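Local atomic coordinates of leucyl-tRNA synthetase subunit alpha (Aquifex aeolicus, PDB entry 3PZ5), a protein that attaches leucine to its cognate tRNA and, through the CP1 editing domain studied here in isolation, probably hydrolyses mischarged tRNA. Residues 64-67 against 68-72; 86-89 against 90-93. The protein carries 1 engineered substitution. One frame throughout, in Å; residues are numbered along the deposited sequence.

Interactions 1 and 2 follow each other along the chain, their centres about 16 Å apart, on the periphery of the editing domain. Interaction 1 is the first turns of helix 66-78; interaction 2 is the run of chain that leaves the loop after helix 81-84 and enters strand 92-100. They meet through Phe72, at the end of the first contact: its CE1 lies 3.6 Å from Glu91 O and its CD2 3.6 Å from Val93 CG2. Asp68 OD1, one turn earlier, approaches Val93 CG1 at 3.9 Å. The helix therefore packs directly on the start of the strand, with the Phe72 ring lying against Glu91 O, Gly92 and Val93.

Interaction 1 (64-67 against 68-72)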
ATOM      1  N   ALA A  64      -2.363  17.680   7.177  1.00 30.01           N
ATOM      2  CA  ALA A  64      -2.851  17.714   5.801  1.00 30.29           C
ATOM      3  C   ALA A  64      -3.688  18.966   5.544  1.00 30.58           C
ATOM      4  O   ALA A  64      -3.991  19.710   6.477  1.00 30.63           O
ATOM      5  CB  ALA A  64      -3.649  16.457   5.497  1.00 30.18           C
ATOM      6  N   CYS A  65      -4.041  19.201   4.280  1.00 31.14           N
ATOM      7  CA  CYS A  65      -4.893  20.332   3.886  1.00 31.57           C
ATOM      8  C   CYS A  65      -6.161  19.779   3.237  1.00 32.18           C
ATOM      9  O   CYS A  65      -6.124  19.286   2.106  1.00 32.26           O
ATOM     10  CB  CYS A  65      -4.135  21.271   2.931  1.00 31.49           C
ATOM     11  SG  CYS A  65      -4.973  22.821   2.490  1.00 30.52           S
ATOM     12  N   TYR A  66      -7.274  19.849   3.966  1.00 32.78           N
ATOM     13  CA  TYR A  66      -8.523  19.211   3.544  1.00 33.49           C
ATOM     14  C   TYR A  66      -9.007  19.659   2.168  1.00 33.89           C
ATOM     15  O   TYR A  66      -9.363  18.827   1.329  1.00 33.90           O
ATOM     16  CB  TYR A  66      -9.633  19.415   4.580  1.00 33.47           C
ATOM     17  CG  TYR A  66     -10.907  18.687   4.216  1.00 34.11           C
ATOM     18  CD1 TYR A  66     -11.028  17.315   4.424  1.00 34.58           C
ATOM     19  CD2 TYR A  66     -11.985  19.365   3.647  1.00 34.51           C
ATOM     20  CE1 TYR A  66     -12.193  16.638   4.081  1.00 35.25           C
ATOM     21  CE2 TYR A  66     -13.152  18.698   3.299  1.00 34.77           C
ATOM     22  CZ  TYR A  66     -13.249  17.334   3.519  1.00 35.24           C
ATOM     23  OH  TYR A  66     -14.403  16.663   3.182  1.00 35.70           O
ATOM     24  N   SER A  67      -9.028  20.972   1.953  1.00 34.39           N
ATOM     25  CA  SER A  67      -9.414  21.554   0.673  1.00 35.01           C
ATOM     26  C   SER A  67      -8.533  21.048  -0.474  1.00 35.31           C
ATOM     27  O   SER A  67      -9.024  20.788  -1.575  1.00 35.21           O
ATOM     28  CB  SER A  67      -9.364  23.082   0.754  1.00 35.01           C
ATOM     29  OG  SER A  67      -9.401  23.662  -0.538  1.00 35.57           O
ATOM     30  N   ASP A  68      -7.237  20.908  -0.201  1.00 35.86           N
ATOM     31  CA  ASP A  68      -6.281  20.403  -1.181  1.00 36.43           C
ATOM     32  C   ASP A  68      -6.589  18.960  -1.592  1.00 36.46           C
ATOM     33  O   ASP A  68      -6.478  18.608  -2.766  1.00 36.52           O
ATOM     34  CB  ASP A  68      -4.855  20.516  -0.634  1.00 36.68           C
ATOM     35  CG  ASP A  68      -3.806  20.434  -1.721  1.00 37.86           C
ATOM     36  OD1 ASP A  68      -3.570  19.328  -2.258  1.00 38.74           O
ATOM     37  OD2 ASP A  68      -3.209  21.487  -2.035  1.00 39.78           O
ATOM     38  N   VAL A  69      -6.979  18.136  -0.621  1.00 36.62           N
ATOM     39  CA  VAL A  69      -7.360  16.747  -0.877  1.00 36.84           C
ATOM     40  C   VAL A  69      -8.691  16.669  -1.639  1.00 37.20           C
ATOM     41  O   VAL A  69      -8.818  15.911  -2.603  1.00 36.93           O
ATOM     42  CB  VAL A  69      -7.415  15.919   0.434  1.00 36.73           C
ATOM     43  CG1 VAL A  69      -8.010  14.544   0.190  1.00 36.58           C
ATOM     44  CG2 VAL A  69      -6.022  15.789   1.040  1.00 36.41           C
ATOM     45  N   GLU A  70      -9.665  17.469  -1.208  1.00 37.81           N
ATOM     46  CA  GLU A  70     -10.943  17.606  -1.910  1.00 38.73           C
ATOM     47  C   GLU A  70     -10.748  18.062  -3.372  1.00 38.85           C
ATOM     48  O   GLU A  70     -11.479  17.625  -4.261  1.00 38.76           O
ATOM     49  CB  GLU A  70     -11.874  18.559  -1.144  1.00 38.92           C
ATOM     50  CG  GLU A  70     -13.341  18.587  -1.619  1.00 40.53           C
ATOM     51  CD  GLU A  70     -14.250  17.539  -0.948  1.00 42.69           C
ATOM     52  OE1 GLU A  70     -13.810  16.853   0.005  1.00 43.60           O
ATOM     53  OE2 GLU A  70     -15.425  17.411  -1.379  1.00 42.72           O
ATOM     54  N   ASN A  71      -9.752  18.918  -3.612  1.00 39.27           N
ATOM     55  CA  ASN A  71      -9.390  19.349  -4.969  1.00 39.81           C
ATOM     56  C   ASN A  71      -8.811  18.234  -5.829  1.00 40.01           C
ATOM     57  O   ASN A  71      -9.048  18.184  -7.038  1.00 40.05           O
ATOM     58  CB  ASN A  71      -8.402  20.516  -4.927  1.00 39.89           C
ATOM     59  CG  ASN A  71      -9.090  21.866  -4.859  1.00 40.89           C
ATOM     60  OD1 ASN A  71     -10.268  21.968  -4.499  1.00 41.23           O
ATOM     61  ND2 ASN A  71      -8.356  22.918  -5.207  1.00 41.91           N
ATOM     62  N   PHE A  72      -8.036  17.355  -5.196  1.00 40.29           N
ATOM     63  CA  PHE A  72      -7.465  16.190  -5.863  1.00 40.52           C
ATOM     64  C   PHE A  72      -8.573  15.229  -6.293  1.00 40.88           C
ATOM     65  O   PHE A  72      -8.626  14.827  -7.453  1.00 40.70           O
ATOM     66  CB  PHE A  72      -6.443  15.501  -4.940  1.00 40.30           C
ATOM     67  CG  PHE A  72      -5.948  14.169  -5.447  1.00 39.72           C
ATOM     68  CD1 PHE A  72      -4.960  14.101  -6.424  1.00 39.30           C
ATOM     69  CD2 PHE A  72      -6.458  12.982  -4.932  1.00 39.00           C
ATOM     70  CE1 PHE A  72      -4.495  12.867  -6.885  1.00 38.89           C
ATOM     71  CE2 PHE A  72      -5.999  11.746  -5.392  1.00 38.76           C
ATOM     72  CZ  PHE A  72      -5.019  11.691  -6.368  1.00 38.55           C
TER
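Tyr66 lays the outer part of its ring alongside the side chain of Glu70, one helical turn on, the two pointing the same way. Tyr66 CZ comes 3.6 Å from Glu70 OE1, and Tyr66 OH stands 3.2 Å from the same oxygen. The carboxylate approaches the ring obliquely, its plane turned 34° from that of the ring. Glu70 reaches this place because its chain bends at chi2 (88°), which folds the carboxylate back toward the phenol instead of letting it run straight out. The Tyr66 side chain also touches Pro52 and Cys56 of helix 50-60.

Cys65 occupies the N-cap of helix 66-78. Its side chain meets the side chain of Asp68 in the first turn, CB to CB at 3.7 Å, while SG lies over the CB of Asp68 rather than against its carboxylate. The i to i+4 backbone bonds of the helix begin here: Val69 N donates to Cys65 O at 3.1 Å, and Glu70 N to Tyr66 O at 2.9 Å in an almost straight bond (173°). Asn71 N continues the series with a more bent bond to Ser67 O, and the CB of Asn71 sits 3.4 Å from that same carbonyl oxygen. Val69 turns to the buried side, where it touches Val51 and Ala55 of helix 50-60 and Leu95 of strand 92-100.

Glu59 accepts from Tyr66 N, in the first turn, at the positive end of the helix dipole, which probably favours its ionised form. Between Tyr66 and Glu70 the chemistry is different: there the phenol gives the Glu70 carboxylate a polar neighbour at the surface.

Interaction 2 (86-89 against 90-93); sequences MEED and KEGV
The backbone runs extended from Glu88 to Glu91 with no hydrogen bond between 86-89 and 90-93, as the loop after helix 81-84 straightens into strand 92-100. Asp89 O and Glu91 N come within 3.2 Å, but at an angle too poor for a bond. The amide of Glu91 is instead taken by Asn114 OD1, and that of Gly92 by Tyr142 OH.

Three residues apart, Glu88 and Glu91 bring their carboxylates together on one side of this run. The side chains cross at a slant, with Glu88 OE2 3.2 Å from Glu91 OE1 and the two carboxylate planes 63° apart. Glu88 gets there by bending at chi2 (71°), which swings its end along the chain toward Glu91 and leaves OE2 4.0 Å from the CB of Glu91. Glu91 itself stays stretched out beyond CG. Two acceptors so close should repel, but Glu91 OE2 forms a salt bridge with Lys75 of helix 66-78, and this positive charge probably offsets part of the repulsion; a raised proton affinity in one of the pair is also conceivable.

Lys90 leaves the chain in another direction, its side chain touching Phe138 and Arg134 of helix 133-142 and its ammonium group making a long, weak ion pair with Glu137. The chain thus passes from the loop after helix 81-84 into the mixed beta sheet of the editing domain, where strand 92-100 pairs antiparallel with strand 107-113.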
ATOM      1  N   MET A  86      -2.166   5.372 -17.214  1.00 61.93           N
ATOM      2  CA  MET A  86      -1.460   5.003 -18.442  1.00 61.61           C
ATOM      3  C   MET A  86      -0.964   6.194 -19.271  1.00 61.00           C
ATOM      4  O   MET A  86      -0.056   6.042 -20.093  1.00 61.07           O
ATOM      5  CB  MET A  86      -2.343   4.075 -19.291  1.00 61.88           C
ATOM      6  CG  MET A  86      -1.584   3.010 -20.075  1.00 62.69           C
ATOM      7  SD  MET A  86      -2.477   1.437 -20.117  1.00 64.45           S
ATOM      8  CE  MET A  86      -1.978   0.721 -18.548  1.00 63.97           C
ATOM      9  N   GLU A  87      -1.552   7.371 -19.058  1.00 60.12           N
ATOM     10  CA  GLU A  87      -1.136   8.574 -19.786  1.00 59.22           C
ATOM     11  C   GLU A  87      -0.501   9.627 -18.870  1.00 58.34           C
ATOM     12  O   GLU A  87       0.558  10.174 -19.184  1.00 58.31           O
ATOM     13  CB  GLU A  87      -2.306   9.171 -20.578  1.00 59.41           C
ATOM     14  CG  GLU A  87      -1.890  10.230 -21.604  1.00 60.11           C
ATOM     15  CD  GLU A  87      -3.005  10.606 -22.574  1.00 60.92           C
ATOM     16  OE1 GLU A  87      -4.183  10.668 -22.152  1.00 61.11           O
ATOM     17  OE2 GLU A  87      -2.697  10.852 -23.763  1.00 61.01           O
ATOM     18  N   GLU A  88      -1.155   9.905 -17.746  1.00 57.12           N
ATOM     19  CA  GLU A  88      -0.665  10.891 -16.787  1.00 55.90           C
ATOM     20  C   GLU A  88       0.294  10.243 -15.782  1.00 54.75           C
ATOM     21  O   GLU A  88       0.040   9.133 -15.298  1.00 54.82           O
ATOM     22  CB  GLU A  88      -1.853  11.587 -16.095  1.00 56.07           C
ATOM     23  CG  GLU A  88      -1.592  12.208 -14.712  1.00 56.84           C
ATOM     24  CD  GLU A  88      -0.718  13.467 -14.731  1.00 57.94           C
ATOM     25  OE1 GLU A  88      -0.436  14.014 -15.823  1.00 58.32           O
ATOM     26  OE2 GLU A  88      -0.317  13.917 -13.633  1.00 57.91           O
ATOM     27  N   ASP A  89       1.396  10.937 -15.493  1.00 53.07           N
ATOM     28  CA  ASP A  89       2.373  10.503 -14.489  1.00 51.33           C
ATOM     29  C   ASP A  89       1.742  10.389 -13.104  1.00 49.87           C
ATOM     30  O   ASP A  89       0.713  11.005 -12.827  1.00 49.77           O
ATOM     31  CB  ASP A  89       3.556  11.477 -14.433  1.00 51.58           C
ATOM     32  CG  ASP A  89       4.442  11.398 -15.664  1.00 51.99           C
ATOM     33  OD1 ASP A  89       4.837  10.275 -16.051  1.00 52.67           O
ATOM     34  OD2 ASP A  89       4.754  12.465 -16.239  1.00 52.32           O
ATOM     35  N   LYS A  90       2.375   9.604 -12.237  1.00 47.96           N
ATOM     36  CA  LYS A  90       1.889   9.387 -10.879  1.00 46.13           C
ATOM     37  C   LYS A  90       1.607  10.710 -10.178  1.00 44.88           C
ATOM     38  O   LYS A  90       2.460  11.602 -10.150  1.00 44.79           O
ATOM     39  CB  LYS A  90       2.898   8.566 -10.065  1.00 46.18           C
ATOM     40  CG  LYS A  90       3.362   7.265 -10.728  1.00 45.90           C
ATOM     41  CD  LYS A  90       2.234   6.249 -10.887  1.00 45.29           C
ATOM     42  CE  LYS A  90       2.660   5.110 -11.791  1.00 45.00           C
ATOM     43  NZ  LYS A  90       1.517   4.251 -12.184  1.00 45.40           N
ATOM     44  N   GLU A  91       0.399  10.834  -9.633  1.00 43.10           N
ATOM     45  CA  GLU A  91      -0.004  12.031  -8.901  1.00 41.47           C
ATOM     46  C   GLU A  91      -0.814  11.632  -7.673  1.00 40.00           C
ATOM     47  O   GLU A  91      -1.721  10.802  -7.761  1.00 39.91           O
ATOM     48  CB  GLU A  91      -0.816  12.962  -9.803  1.00 41.67           C
ATOM     49  CG  GLU A  91      -1.182  14.303  -9.171  1.00 42.60           C
ATOM     50  CD  GLU A  91      -2.017  15.202 -10.083  1.00 44.20           C
ATOM     51  OE1 GLU A  91      -2.278  14.826 -11.252  1.00 44.56           O
ATOM     52  OE2 GLU A  91      -2.415  16.296  -9.623  1.00 44.73           O
ATOM     53  N   GLY A  92      -0.485  12.223  -6.530  1.00 38.15           N
ATOM     54  CA  GLY A  92      -1.152  11.864  -5.287  1.00 36.07           C
ATOM     55  C   GLY A  92      -0.991  12.868  -4.168  1.00 34.57           C
ATOM     56  O   GLY A  92      -0.200  13.809  -4.274  1.00 34.45           O
ATOM     57  N   VAL A  93      -1.751  12.653  -3.092  1.00 33.00           N
ATOM     58  CA  VAL A  93      -1.765  13.548  -1.926  1.00 31.35           C
ATOM     59  C   VAL A  93      -1.664  12.785  -0.601  1.00 30.37           C
ATOM     60  O   VAL A  93      -2.270  11.723  -0.433  1.00 29.86           O
ATOM     61  CB  VAL A  93      -3.026  14.466  -1.907  1.00 31.48           C
ATOM     62  CG1 VAL A  93      -2.931  15.548  -2.979  1.00 30.94           C
ATOM     63  CG2 VAL A  93      -4.311  13.653  -2.067  1.00 30.92           C
TER